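Side-chain contact in alpha-1,3-glucanase (Bacillus circulans, PDB 5ZRU), which probably hydrolyses alpha-1,3-glucan as a GH87-family enzyme, and is represented here by its catalytic unit, a beta-sandwich-like domain joined to a parallel beta-helix: residues Glu139-Met144 with His281-Ser286. Numbering follows the deposited sequence.
Sequences EVHWKM and HIYMNS. With CA (calcium ion), chain L; PE5 (3,6,9,12,15,18,21,24-octaoxahexacosan-1-ol), chain C.
His-141 drives the edge of its imidazole into one face of the Tyr-283 ring, a T-shaped pair with the planes at 72° and the ring centroids 4.7 Å apart. The leading atom is His-141 CE1, the carbon between the two ring nitrogens. It comes down 3.4 Å from Tyr-283 CE1 and lies off the ring centre. Tyr-283 CZ in turn lies in the imidazole plane, at its edge. With chi1 64°, His-141 CG stands between its own backbone N and carbonyl carbon, and the ring projects from strand 132-144 of the D1 domain toward D2. On strand 277-285 of the beta-helix, Tyr-283 holds CG anti to its backbone N, which carries the ring toward the histidine, and chi2 of 83° turns its face to it.

A bound polyether chain threads the same interface. Its C11 sits over one imidazole face, 3.4 Å from His-141 CE1, while its C10 reaches Tyr-283 OH at 3.4 Å. Around the pair, His-141 also stacks with Trp-315 and meets Trp-253 edge-to-face, so the imidazole belongs to an aromatic cluster. The phenol oxygen is hydrogen-bonded to Glu-317.

The two main chains stay well apart, His-141 CA and Tyr-283 CA being 10.7 Å from each other, and the two rings make the only direct contact between the segments, with the polyether lying against both. No hydrogen bond crosses here. The polarised C-H between two nitrogens faces the electron-rich phenol, a CH-pi type of contact that would probably strengthen if the imidazole were protonated. The pair thus joins the two domains through buried aromatic surface.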
loop_
_atom_site.group_PDB
_atom_site.type_symbol
_atom_site.label_atom_id
_atom_site.label_comp_id
_atom_site.label_asym_id
_atom_site.label_seq_id
_atom_site.Cartn_x
_atom_site.Cartn_y
_atom_site.Cartn_z
ATOM N N GLU A 139 9.316 6.367 -3.946
ATOM C CA GLU A 139 9.305 7.590 -3.153
ATOM C C GLU A 139 10.622 7.753 -2.413
ATOM O O GLU A 139 11.337 6.776 -2.158
ATOM C CB GLU A 139 8.138 7.604 -2.147
ATOM C CG GLU A 139 6.786 7.668 -2.831
ATOM C CD GLU A 139 5.635 7.782 -1.857
ATOM O OE1 GLU A 139 5.868 7.879 -0.637
ATOM O OE2 GLU A 139 4.493 7.753 -2.323
ATOM N N VAL A 140 10.949 9.011 -2.112
ATOM C CA VAL A 140 11.990 9.362 -1.154
ATOM C C VAL A 140 11.422 10.481 -0.297
ATOM O O VAL A 140 10.441 11.129 -0.665
ATOM C CB VAL A 140 13.323 9.813 -1.803
ATOM C CG1 VAL A 140 14.016 8.639 -2.491
ATOM C CG2 VAL A 140 13.089 10.954 -2.794
ATOM N N HIS A 141 12.030 10.693 0.869
ATOM C CA HIS A 141 11.648 11.838 1.686
ATOM C C HIS A 141 12.894 12.449 2.305
ATOM O O HIS A 141 13.930 11.796 2.442
ATOM C CB HIS A 141 10.602 11.467 2.760
ATOM C CG HIS A 141 11.083 10.497 3.801
ATOM N ND1 HIS A 141 11.124 9.133 3.590
ATOM C CD2 HIS A 141 11.492 10.691 5.080
ATOM C CE1 HIS A 141 11.560 8.533 4.685
ATOM N NE2 HIS A 141 11.795 9.456 5.602
ATOM N N TRP A 142 12.792 13.730 2.653
ATOM C CA TRP A 142 13.910 14.442 3.263
ATOM C C TRP A 142 13.349 15.597 4.076
ATOM O O TRP A 142 12.183 15.966 3.936
ATOM C CB TRP A 142 14.906 14.943 2.205
ATOM C CG TRP A 142 14.330 15.989 1.262
ATOM C CD1 TRP A 142 14.329 17.342 1.445
ATOM C CD2 TRP A 142 13.677 15.755 0.006
ATOM N NE1 TRP A 142 13.720 17.967 0.385
ATOM C CE2 TRP A 142 13.315 17.018 -0.518
ATOM C CE3 TRP A 142 13.375 14.604 -0.732
ATOM C CZ2 TRP A 142 12.659 17.160 -1.737
ATOM C CZ3 TRP A 142 12.718 14.745 -1.948
ATOM C CH2 TRP A 142 12.375 16.017 -2.444
ATOM N N LYS A 143 14.198 16.170 4.926
ATOM C CA LYS A 143 13.821 17.309 5.753
ATOM C C LYS A 143 14.581 18.544 5.292
ATOM O O LYS A 143 15.776 18.470 4.991
ATOM C CB LYS A 143 14.110 17.052 7.234
ATOM C CG LYS A 143 13.180 16.050 7.880
ATOM C CD LYS A 143 13.496 15.862 9.356
ATOM C CE LYS A 143 14.844 15.188 9.568
ATOM N NZ LYS A 143 15.029 14.804 11.008
ATOM N N MET A 144 13.876 19.666 5.224
ATOM C CA MET A 144 14.477 20.948 4.887
ATOM C C MET A 144 15.108 21.569 6.129
ATOM O O MET A 144 14.662 21.334 7.254
ATOM C CB MET A 144 13.416 21.895 4.323
ATOM C CG MET A 144 12.587 21.295 3.201
ATOM S SD MET A 144 13.631 20.906 1.792
ATOM C CE MET A 144 14.179 22.533 1.315
ATOM N N HIS A 281 6.481 4.959 15.822
ATOM C CA HIS A 281 7.253 6.193 15.641
ATOM C C HIS A 281 8.634 5.920 15.052
ATOM O O HIS A 281 9.647 6.469 15.493
ATOM C CB HIS A 281 7.330 6.983 16.948
ATOM C CG HIS A 281 6.044 7.676 17.263
ATOM N ND1 HIS A 281 5.492 8.618 16.421
ATOM C CD2 HIS A 281 5.168 7.519 18.281
ATOM C CE1 HIS A 281 4.345 9.035 16.924
ATOM N NE2 HIS A 281 4.127 8.384 18.053
ATOM N N ILE A 282 8.649 5.086 14.013
ATOM C CA ILE A 282 9.873 4.633 13.368
ATOM C C ILE A 282 9.624 4.580 11.873
ATOM O O ILE A 282 8.534 4.192 11.434
ATOM C CB ILE A 282 10.288 3.250 13.914
ATOM C CG1 ILE A 282 10.839 3.399 15.335
ATOM C CG2 ILE A 282 11.296 2.552 13.009
ATOM C CD1 ILE A 282 10.759 2.143 16.145
ATOM N N TYR A 283 10.619 5.001 11.093
ATOM C CA TYR A 283 10.684 4.712 9.665
ATOM C C TYR A 283 11.573 3.491 9.441
ATOM O O TYR A 283 12.633 3.370 10.062
ATOM C CB TYR A 283 11.235 5.915 8.892
ATOM C CG TYR A 283 11.607 5.588 7.470
ATOM C CD1 TYR A 283 10.645 5.572 6.464
ATOM C CD2 TYR A 283 12.925 5.290 7.126
ATOM C CE1 TYR A 283 10.981 5.260 5.152
ATOM C CE2 TYR A 283 13.267 4.970 5.813
ATOM C CZ TYR A 283 12.295 4.965 4.836
ATOM O OH TYR A 283 12.635 4.657 3.532
ATOM N N MET A 284 11.153 2.582 8.548
ATOM C CA MET A 284 11.956 1.402 8.232
ATOM C C MET A 284 12.090 1.245 6.725
ATOM O O MET A 284 11.131 1.464 5.982
ATOM C CB MET A 284 11.343 0.101 8.793
ATOM C CG MET A 284 11.099 0.101 10.289
ATOM S SD MET A 284 11.214 -1.581 10.950
ATOM C CE MET A 284 10.170 -2.487 9.798
ATOM N N ASN A 285 13.272 0.817 6.293
ATOM C CA ASN A 285 13.578 0.585 4.895
ATOM C C ASN A 285 14.347 -0.723 4.778
ATOM O O ASN A 285 15.041 -1.134 5.713
ATOM C CB ASN A 285 14.401 1.746 4.330
ATOM C CG ASN A 285 14.622 1.637 2.839
ATOM O OD1 ASN A 285 13.760 1.171 2.111
ATOM N ND2 ASN A 285 15.795 2.061 2.382
ATOM N N SER A 286 14.229 -1.370 3.623
ATOM C CA SER A 286 14.891 -2.636 3.351
ATOM C C SER A 286 16.155 -2.440 2.518
ATOM O O SER A 286 16.514 -1.333 2.124
ATOM C CB SER A 286 13.957 -3.562 2.578
ATOM O OG SER A 286 13.954 -3.136 1.223
HETATM CA CA CA L . 2.613 8.752 19.572
HETATM C C48 PE5 C . 21.213 0.169 1.938
HETATM C C50 PE5 C . 20.175 0.006 0.822
HETATM O O1 PE5 C . 20.720 0.412 -0.406
HETATM C C1 PE5 C . 19.878 0.238 -1.512
HETATM C C2 PE5 C . 20.479 0.889 -2.761
HETATM O O2 PE5 C . 20.552 2.275 -2.582
HETATM C C3 PE5 C . 21.217 2.984 -3.588
HETATM C C4 PE5 C . 21.274 4.472 -3.219
HETATM O O3 PE5 C . 19.977 4.962 -3.005
HETATM C C5 PE5 C . 19.860 6.335 -2.744
HETATM C C6 PE5 C . 18.957 6.578 -1.526
HETATM O O4 PE5 C . 17.602 6.683 -1.884
HETATM C C7 PE5 C . 16.687 6.065 -1.017
HETATM C C8 PE5 C . 16.905 6.538 0.422
HETATM O O5 PE5 C . 16.254 5.673 1.297
HETATM C C9 PE5 C . 16.591 5.837 2.648
HETATM C C10 PE5 C . 15.437 6.532 3.358
HETATM O O6 PE5 C . 15.915 7.668 4.012
HETATM C C11 PE5 C . 14.943 8.629 4.301
HETATM C C12 PE5 C . 15.604 9.929 4.738
HETATM O O7 PE5 C . 15.187 10.173 6.046
HETATM C C13 PE5 C . 14.910 11.512 6.340
HETATM C C14 PE5 C . 15.098 11.718 7.842
HETATM O O8 PE5 C . 16.168 10.920 8.262
HETATM C C15 PE5 C . 16.440 10.934 9.639
HETATM C C16 PE5 C . 17.842 11.513 9.875
HETATM O O52 PE5 C . 18.745 10.504 10.236
HETATM O O HOH W 1 0.496 8.398 19.026
HETATM O O HOH W 2 2.994 7.116 21.252
#